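Local coordinates for ankyrin-repeat protein B (Legionella pneumophila, PDB 5K34) that probably acts as an F-box effector that hijacks the host ubiquitin-proteasome system, its ankyrin domain, the part described here, serving protein binding, at residues 38-41 with 42-45. Residues are numbered along the deposited sequence; the frame is centred on the assembly and turned at random.
Sequences QTNS and YHLN
Asn40, just ahead of the type I beta turn Ser41 to Leu44, meets His43, the third residue of that turn, in the loop that leads from helix 23-30 to helix 48-54, within the range of the ankyrin repeats. The turn is closed by its backbone bond, Leu44 N to Ser41 O at 2.9 Å, and the backbone torsions of Tyr42 and His43 make it type I. Around it a wider loop is closed by Asn45 N, which donates to Asn40 O over 2.8 Å from well above the carbonyl plane.

The side-chain bond comes from Asn40. With CG between the backbone N and the carbonyl carbon, the amide folds over the start of the turn, and OD1 accepts from His43 N at 3.0 Å. The N-H points well at the oxygen (155°). Seen from the acceptor, the donor lies almost straight out from the C=O bond (172°). The asparagine side chain thus accepts the N-H three residues on, as in Asx motifs, where side-chain and main-chain oxygens of one residue take N-H groups further along the chain. The same OD1 lies 3.3 Å from His43 CD2, and the amide and imidazole planes differ by only 9°, so the two flat groups run nearly parallel while OD1 reaches the ring obliquely.

Just before Asn40, Thr39 places OG1 3.5 Å from His43 CB, but its hydrogen bond goes to Arg46 O, while CG2 packs against Asn45 C at 3.6 Å. The two middle residues of the turn reach helix 5-19: the His43 ring stacks with Trp11, and Tyr42 makes a cation-pi contact with Arg8.

His43 N is gripped mainly by Asn40 OD1, with only a weak bond to Asn40 O, which is consistent with Asn40 helping to hold this surface turn in shape.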
ATOM      1  N   GLN A  38       1.606  -7.234   7.809  1.00 12.18           N
ATOM      2  CA  GLN A  38       2.691  -7.424   8.762  1.00 14.53           C
ATOM      3  C   GLN A  38       4.024  -7.353   8.036  1.00 13.89           C
ATOM      4  O   GLN A  38       4.215  -7.929   6.961  1.00 15.59           O
ATOM      5  CB  GLN A  38       2.528  -8.767   9.478  1.00 17.25           C
ATOM      6  CG  GLN A  38       1.273  -8.857  10.359  1.00 20.88           C
ATOM      7  CD  GLN A  38       1.056  -7.647  11.278  1.00 24.16           C
ATOM      8  OE1 GLN A  38       0.048  -6.899  11.157  1.00 22.61           O
ATOM      9  NE2 GLN A  38       1.966  -7.458  12.239  1.00 25.39           N
ATOM     10  N   THR A  39       4.968  -6.660   8.647  1.00 11.63           N
ATOM     11  CA  THR A  39       6.261  -6.395   8.020  1.00 10.54           C
ATOM     12  C   THR A  39       7.345  -6.378   9.090  1.00 10.97           C
ATOM     13  O   THR A  39       7.049  -6.666  10.276  1.00 12.81           O
ATOM     14  CB  THR A  39       6.206  -5.099   7.173  1.00  9.69           C
ATOM     15  OG1 THR A  39       7.459  -4.922   6.523  1.00  9.23           O
ATOM     16  CG2 THR A  39       5.863  -3.887   8.035  1.00 10.18           C
ATOM     17  N   ASN A  40       8.576  -6.081   8.721  1.00 10.13           N
ATOM     18  CA  ASN A  40       9.692  -6.160   9.659  1.00 11.70           C
ATOM     19  C   ASN A  40      10.865  -5.381   9.090  1.00 11.93           C
ATOM     20  O   ASN A  40      10.805  -4.810   8.023  1.00 11.10           O
ATOM     21  CB  ASN A  40      10.062  -7.634   9.926  1.00 13.92           C
ATOM     22  CG  ASN A  40      10.428  -8.396   8.663  1.00 15.86           C
ATOM     23  OD1 ASN A  40      10.933  -7.838   7.684  1.00 15.70           O
ATOM     24  ND2 ASN A  40      10.165  -9.694   8.665  1.00 18.88           N
ATOM     25  N   SER A  41      11.964  -5.410   9.863  1.00 12.63           N
ATOM     26  CA  SER A  41      13.210  -4.744   9.546  1.00 13.32           C
ATOM     27  C   SER A  41      13.739  -5.112   8.129  1.00 10.31           C
ATOM     28  O   SER A  41      14.158  -4.293   7.349  1.00 10.78           O
ATOM     29  CB  SER A  41      14.229  -5.089  10.669  1.00 15.39           C
ATOM     30  OG  SER A  41      15.461  -4.604  10.332  1.00 16.81           O
ATOM     31  N   TYR A  42      13.712  -6.400   7.875  1.00 10.68           N
ATOM     32  CA  TYR A  42      14.279  -6.957   6.651  1.00 11.88           C
ATOM     33  C   TYR A  42      13.560  -6.363   5.417  1.00 10.06           C
ATOM     34  O   TYR A  42      14.159  -6.072   4.405  1.00 10.76           O
ATOM     35  CB  TYR A  42      14.180  -8.499   6.635  1.00 13.82           C
ATOM     36  CG  TYR A  42      14.808  -9.109   5.402  1.00 14.18           C
ATOM     37  CD1 TYR A  42      16.201  -9.244   5.285  1.00 16.10           C
ATOM     38  CD2 TYR A  42      14.027  -9.468   4.325  1.00 14.60           C
ATOM     39  CE1 TYR A  42      16.771  -9.775   4.131  1.00 17.26           C
ATOM     40  CE2 TYR A  42      14.571 -10.000   3.161  1.00 14.70           C
ATOM     41  CZ  TYR A  42      15.952 -10.137   3.092  1.00 15.89           C
ATOM     42  OH  TYR A  42      16.509 -10.650   1.911  1.00 18.78           O
ATOM     43  N   HIS A  43      12.237  -6.203   5.573  1.00  8.87           N
ATOM     44  CA  HIS A  43      11.377  -5.607   4.528  1.00  8.68           C
ATOM     45  C   HIS A  43      11.247  -4.089   4.673  1.00  8.62           C
ATOM     46  O   HIS A  43      10.322  -3.494   4.086  1.00  8.45           O
ATOM     47  CB  HIS A  43      10.039  -6.314   4.544  1.00  9.37           C
ATOM     48  CG  HIS A  43      10.134  -7.751   4.165  1.00  9.79           C
ATOM     49  ND1 HIS A  43      10.733  -8.175   2.988  1.00  9.86           N
ATOM     50  CD2 HIS A  43       9.728  -8.879   4.811  1.00 11.31           C
ATOM     51  CE1 HIS A  43      10.675  -9.495   2.918  1.00 11.48           C
ATOM     52  NE2 HIS A  43      10.063  -9.943   4.001  1.00 12.20           N
ATOM     53  N   LEU A  44      12.180  -3.461   5.408  1.00  8.87           N
ATOM     54  CA  LEU A  44      12.252  -2.021   5.564  1.00  9.14           C
ATOM     55  C   LEU A  44      10.980  -1.433   6.219  1.00  7.76           C
ATOM     56  O   LEU A  44      10.703  -0.240   6.046  1.00  8.32           O
ATOM     57  CB  LEU A  44      12.572  -1.284   4.248  1.00 10.17           C
ATOM     58  CG  LEU A  44      13.782  -1.802   3.459  1.00 13.93           C
ATOM     59  CD1 LEU A  44      13.989  -0.975   2.186  1.00 15.01           C
ATOM     60  CD2 LEU A  44      15.065  -2.083   4.260  1.00 17.92           C
ATOM     61  N   ASN A  45      10.218  -2.300   6.910  1.00  7.72           N
ATOM     62  CA  ASN A  45       8.934  -1.901   7.491  1.00  8.27           C
ATOM     63  C   ASN A  45       7.928  -1.358   6.459  1.00  7.74           C
ATOM     64  O   ASN A  45       7.003  -0.632   6.810  1.00  8.12           O
ATOM     65  CB  ASN A  45       9.109  -0.928   8.677  1.00  9.28           C
ATOM     66  CG  ASN A  45       9.496  -1.655   9.934  1.00 10.80           C
ATOM     67  OD1 ASN A  45      10.405  -1.134  10.691  1.00 15.56           O
ATOM     68  ND2 ASN A  45       8.891  -2.729  10.211  1.00  9.66           N
TER